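Local coordinates for DNA polymerase III beta subunit (Streptococcus pyogenes, PDB 2AVT), which probably serves as the ring-shaped sliding clamp that encircles DNA and tethers the replicative polymerase to its template, at residues 164-176 against 189-203. Residues are numbered along the deposited sequence; the frame is centred on the assembly and turned at random.
Sequences GVHIVLSNHKDFK and LITLDNTSADFMVVL. Unlike the reference sequence in segment 189-203: F199 (reference Leu).
Strands 164-170 and 199-203 run antiparallel, their axes approaching to 4.3 Å, while 174-176 pairs antiparallel with 189-191, so that the hairpin 164-176 is bordered by 189-203 along both strands and around its turn. At that turn, where K173 and D174 face S170 in a classic beta bulge, D198 OD1 accepts a hydrogen bond from H172 N (2.8 Å), which comes in on the syn side, tilted from the carboxylate plane. D198 OD2 sits 3.6 Å above the centre of the H172 imidazole, the two planes 21° apart. The ring's ND1 donates in its own plane to S196 O (3.2 Å), meeting that carbonyl from above, and S196 N returns a bond to H172 O. On the apolar face, F199 lays one side of its ring across the backbone of L169; at its edge, CE1 takes I167 CG2 (3.4 Å) and CZ lies near F175 CE2. L169 CD1 meets L192 CD1 tip to tip (3.7 Å), its side chain extended away from its own N (chi1 -179°). On the other face, M200 CG rests against both V168 CG2 and the NE2 edge of H166. F175 and I190 also reach helix 139-149, giving the sheet-on-helix packing of a DNA-clamp domain.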
loop_
_atom_site.group_PDB
_atom_site.type_symbol
_atom_site.label_atom_id
_atom_site.label_comp_id
_atom_site.label_asym_id
_atom_site.label_seq_id
_atom_site.Cartn_x
_atom_site.Cartn_y
_atom_site.Cartn_z
ATOM N N GLY A 164 22.176 0.151 15.807
ATOM C CA GLY A 164 22.686 1.223 14.971
ATOM C C GLY A 164 23.801 0.850 14.015
ATOM O O GLY A 164 24.203 -0.309 13.916
ATOM N N VAL A 165 24.283 1.853 13.292
ATOM C CA VAL A 165 25.374 1.680 12.343
ATOM C C VAL A 165 26.574 2.331 13.006
ATOM O O VAL A 165 26.495 3.480 13.430
ATOM C CB VAL A 165 25.069 2.395 10.997
ATOM C CG1 VAL A 165 26.242 2.238 10.025
ATOM C CG2 VAL A 165 23.812 1.811 10.379
ATOM N N HIS A 166 27.670 1.593 13.138
ATOM C CA HIS A 166 28.873 2.156 13.755
ATOM C C HIS A 166 29.631 2.942 12.694
ATOM O O HIS A 166 30.015 2.388 11.669
ATOM C CB HIS A 166 29.782 1.048 14.304
ATOM C CG HIS A 166 30.899 1.555 15.168
ATOM N ND1 HIS A 166 32.004 0.792 15.484
ATOM C CD2 HIS A 166 31.072 2.741 15.801
ATOM C CE1 HIS A 166 32.807 1.485 16.271
ATOM N NE2 HIS A 166 32.264 2.672 16.480
ATOM N N ILE A 167 29.828 4.233 12.934
ATOM C CA ILE A 167 30.554 5.093 11.994
ATOM C C ILE A 167 31.768 5.641 12.738
ATOM O O ILE A 167 31.617 6.279 13.781
ATOM C CB ILE A 167 29.702 6.298 11.526
ATOM C CG1 ILE A 167 28.355 5.824 10.976
ATOM C CG2 ILE A 167 30.443 7.060 10.444
ATOM C CD1 ILE A 167 28.460 4.994 9.732
ATOM N N VAL A 168 32.963 5.397 12.200
ATOM C CA VAL A 168 34.196 5.852 12.847
ATOM C C VAL A 168 35.215 6.492 11.904
ATOM O O VAL A 168 35.459 5.991 10.809
ATOM C CB VAL A 168 34.930 4.680 13.548
ATOM C CG1 VAL A 168 36.155 5.200 14.288
ATOM C CG2 VAL A 168 34.004 3.974 14.493
ATOM N N LEU A 169 35.805 7.601 12.337
ATOM C CA LEU A 169 36.836 8.265 11.546
ATOM C C LEU A 169 38.130 8.160 12.349
ATOM O O LEU A 169 38.238 8.733 13.434
ATOM C CB LEU A 169 36.503 9.738 11.308
ATOM C CG LEU A 169 37.573 10.445 10.463
ATOM C CD1 LEU A 169 37.634 9.783 9.092
ATOM C CD2 LEU A 169 37.264 11.930 10.331
ATOM N N SER A 170 39.098 7.421 11.815
ATOM C CA SER A 170 40.383 7.220 12.482
ATOM C C SER A 170 41.551 7.860 11.719
ATOM O O SER A 170 41.517 7.984 10.496
ATOM C CB SER A 170 40.644 5.723 12.653
ATOM O OG SER A 170 40.619 5.056 11.400
ATOM N N ASN A 171 42.584 8.249 12.459
ATOM C CA ASN A 171 43.766 8.883 11.880
ATOM C C ASN A 171 43.370 10.085 11.026
ATOM O O ASN A 171 44.002 10.374 10.008
ATOM C CB ASN A 171 44.555 7.881 11.033
ATOM C CG ASN A 171 44.847 6.593 11.776
ATOM O OD1 ASN A 171 45.381 6.604 12.890
ATOM N ND2 ASN A 171 44.501 5.467 11.160
ATOM N N HIS A 172 42.308 10.765 11.447
ATOM C CA HIS A 172 41.803 11.956 10.769
ATOM C C HIS A 172 41.456 11.764 9.298
ATOM O O HIS A 172 41.210 12.745 8.598
ATOM C CB HIS A 172 42.827 13.091 10.869
ATOM C CG HIS A 172 43.123 13.530 12.269
ATOM N ND1 HIS A 172 42.213 14.212 13.046
ATOM C CD2 HIS A 172 44.240 13.401 13.027
ATOM C CE1 HIS A 172 42.755 14.486 14.221
ATOM N NE2 HIS A 172 43.984 14.005 14.233
ATOM N N LYS A 173 41.414 10.529 8.815
ATOM C CA LYS A 173 41.125 10.350 7.398
ATOM C C LYS A 173 40.503 9.013 7.025
ATOM O O LYS A 173 39.890 8.887 5.965
ATOM C CB LYS A 173 42.410 10.531 6.580
ATOM C CG LYS A 173 43.341 9.322 6.637
ATOM C CD LYS A 173 44.518 9.460 5.687
ATOM C CE LYS A 173 45.217 8.123 5.483
ATOM N NZ LYS A 173 45.595 7.505 6.784
ATOM N N ASP A 174 40.670 8.010 7.878
ATOM C CA ASP A 174 40.115 6.696 7.593
ATOM C C ASP A 174 38.677 6.607 8.116
ATOM O O ASP A 174 38.445 6.614 9.326
ATOM C CB ASP A 174 41.001 5.609 8.217
ATOM C CG ASP A 174 42.380 5.538 7.571
ATOM O OD1 ASP A 174 42.455 5.251 6.356
ATOM O OD2 ASP A 174 43.385 5.774 8.274
ATOM N N PHE A 175 37.728 6.525 7.188
ATOM C CA PHE A 175 36.297 6.464 7.502
ATOM C C PHE A 175 35.746 5.036 7.465
ATOM O O PHE A 175 35.911 4.329 6.469
ATOM C CB PHE A 175 35.536 7.329 6.485
ATOM C CG PHE A 175 34.048 7.417 6.723
ATOM C CD1 PHE A 175 33.202 6.406 6.299
ATOM C CD2 PHE A 175 33.497 8.535 7.317
ATOM C CE1 PHE A 175 31.829 6.510 6.460
ATOM C CE2 PHE A 175 32.123 8.645 7.480
ATOM C CZ PHE A 175 31.290 7.632 7.050
ATOM N N LYS A 176 35.090 4.607 8.543
ATOM C CA LYS A 176 34.499 3.268 8.558
ATOM C C LYS A 176 33.028 3.295 8.995
ATOM O O LYS A 176 32.668 3.929 9.981
ATOM C CB LYS A 176 35.276 2.321 9.486
ATOM C CG LYS A 176 34.705 0.902 9.507
ATOM C CD LYS A 176 35.386 -0.011 10.524
ATOM C CE LYS A 176 35.138 0.457 11.953
ATOM N NZ LYS A 176 35.805 -0.423 12.961
ATOM N N LEU A 189 34.505 1.130 3.853
ATOM C CA LEU A 189 35.692 1.894 4.223
ATOM C C LEU A 189 35.938 2.954 3.166
ATOM O O LEU A 189 35.810 2.700 1.973
ATOM C CB LEU A 189 36.922 0.993 4.312
ATOM C CG LEU A 189 36.885 -0.212 5.246
ATOM C CD1 LEU A 189 38.272 -0.848 5.257
ATOM C CD2 LEU A 189 36.484 0.208 6.652
ATOM N N ILE A 190 36.287 4.146 3.615
ATOM C CA ILE A 190 36.558 5.244 2.708
ATOM C C ILE A 190 37.702 6.043 3.297
ATOM O O ILE A 190 37.845 6.112 4.517
ATOM C CB ILE A 190 35.313 6.158 2.565
ATOM C CG1 ILE A 190 34.216 5.424 1.794
ATOM C CG2 ILE A 190 35.682 7.447 1.864
ATOM C CD1 ILE A 190 32.946 6.235 1.615
ATOM N N THR A 191 38.539 6.608 2.432
ATOM C CA THR A 191 39.646 7.443 2.889
ATOM C C THR A 191 39.263 8.844 2.460
ATOM O O THR A 191 39.038 9.091 1.275
ATOM C CB THR A 191 41.000 7.086 2.215
ATOM O OG1 THR A 191 41.235 5.675 2.291
ATOM C CG2 THR A 191 42.140 7.806 2.927
ATOM N N LEU A 192 39.169 9.763 3.412
ATOM C CA LEU A 192 38.798 11.137 3.092
ATOM C C LEU A 192 39.917 11.830 2.315
ATOM O O LEU A 192 41.096 11.528 2.512
ATOM C CB LEU A 192 38.521 11.926 4.371
ATOM C CG LEU A 192 37.532 11.334 5.373
ATOM C CD1 LEU A 192 37.285 12.343 6.493
ATOM C CD2 LEU A 192 36.234 10.981 4.663
ATOM N N ASP A 193 39.548 12.755 1.433
ATOM C CA ASP A 193 40.544 13.488 0.663
ATOM C C ASP A 193 41.178 14.547 1.551
ATOM O O ASP A 193 42.349 14.885 1.394
ATOM C CB ASP A 193 39.908 14.152 -0.558
ATOM C CG ASP A 193 39.392 13.146 -1.562
ATOM O OD1 ASP A 193 39.950 12.032 -1.627
ATOM O OD2 ASP A 193 38.438 13.476 -2.299
ATOM N N ASN A 194 40.395 15.068 2.488
ATOM C CA ASN A 194 40.889 16.078 3.416
ATOM C C ASN A 194 40.768 15.574 4.845
ATOM O O ASN A 194 39.741 15.017 5.230
ATOM C CB ASN A 194 40.100 17.377 3.260
ATOM C CG ASN A 194 40.222 17.962 1.869
ATOM O OD1 ASN A 194 41.328 18.130 1.353
ATOM N ND2 ASN A 194 39.086 18.275 1.252
ATOM N N THR A 195 41.821 15.764 5.626
ATOM C CA THR A 195 41.806 15.316 7.009
ATOM C C THR A 195 40.739 16.056 7.815
ATOM O O THR A 195 40.484 17.244 7.596
ATOM C CB THR A 195 43.185 15.514 7.676
ATOM O OG1 THR A 195 43.553 16.898 7.622
ATOM C CG2 THR A 195 44.242 14.688 6.953
ATOM N N SER A 196 40.113 15.339 8.745
ATOM C CA SER A 196 39.068 15.916 9.584
ATOM C C SER A 196 39.136 15.300 10.981
ATOM O O SER A 196 39.627 14.181 11.147
ATOM C CB SER A 196 37.694 15.653 8.952
ATOM O OG SER A 196 36.663 16.321 9.658
ATOM N N ALA A 197 38.653 16.032 11.981
ATOM C CA ALA A 197 38.665 15.556 13.363
ATOM C C ALA A 197 38.115 14.133 13.478
ATOM O O ALA A 197 37.163 13.769 12.788
ATOM C CB ALA A 197 37.857 16.504 14.245
ATOM N N ASP A 198 38.723 13.327 14.344
ATOM C CA ASP A 198 38.279 11.952 14.539
ATOM C C ASP A 198 36.909 11.922 15.220
ATOM O O ASP A 198 36.518 12.875 15.889
ATOM C CB ASP A 198 39.287 11.167 15.389
ATOM C CG ASP A 198 40.585 10.872 14.649
ATOM O OD1 ASP A 198 40.525 10.360 13.513
ATOM O OD2 ASP A 198 41.667 11.140 15.213
ATOM N N PHE A 199 36.188 10.816 15.040
ATOM C CA PHE A 199 34.862 10.647 15.627
ATOM C C PHE A 199 34.559 9.160 15.679
ATOM O O PHE A 199 35.154 8.371 14.943
ATOM C CB PHE A 199 33.826 11.460 14.851
ATOM C CG PHE A 199 33.538 10.924 13.480
ATOM C CD1 PHE A 199 32.535 9.993 13.281
ATOM C CD2 PHE A 199 34.281 11.359 12.381
ATOM C CE1 PHE A 199 32.270 9.499 12.019
ATOM C CE2 PHE A 199 34.016 10.865 11.119
ATOM C CZ PHE A 199 33.011 9.936 10.938
ATOM N N MET A 200 33.629 8.779 16.549
ATOM C CA MET A 200 33.230 7.384 16.684
ATOM C C MET A 200 31.857 7.314 17.330
ATOM O O MET A 200 31.726 7.489 18.540
ATOM C CB MET A 200 34.232 6.612 17.540
ATOM C CG MET A 200 33.851 5.160 17.695
ATOM S SD MET A 200 35.030 4.255 18.677
ATOM C CE MET A 200 34.286 4.404 20.315
ATOM N N VAL A 201 30.836 7.049 16.525
ATOM C CA VAL A 201 29.476 6.993 17.035
ATOM C C VAL A 201 28.693 5.817 16.487
ATOM O O VAL A 201 29.159 5.078 15.618
ATOM C CB VAL A 201 28.702 8.285 16.683
ATOM C CG1 VAL A 201 29.367 9.483 17.320
ATOM C CG2 VAL A 201 28.646 8.459 15.172
ATOM N N VAL A 202 27.489 5.651 17.019
ATOM C CA VAL A 202 26.590 4.597 16.594
ATOM C C VAL A 202 25.266 5.314 16.370
ATOM O O VAL A 202 24.730 5.941 17.283
ATOM C CB VAL A 202 26.431 3.515 17.679
ATOM C CG1 VAL A 202 25.478 2.435 17.197
ATOM C CG2 VAL A 202 27.796 2.909 18.012
ATOM N N LEU A 203 24.761 5.237 15.144
ATOM C CA LEU A 203 23.520 5.909 14.784
ATOM C C LEU A 203 22.415 4.908 14.487
ATOM O O LEU A 203 22.588 4.009 13.657
ATOM C CB LEU A 203 23.751 6.792 13.555
ATOM C CG LEU A 203 22.713 7.893 13.349
ATOM C CD1 LEU A 203 22.741 8.807 14.565
ATOM C CD2 LEU A 203 23.019 8.691 12.101
#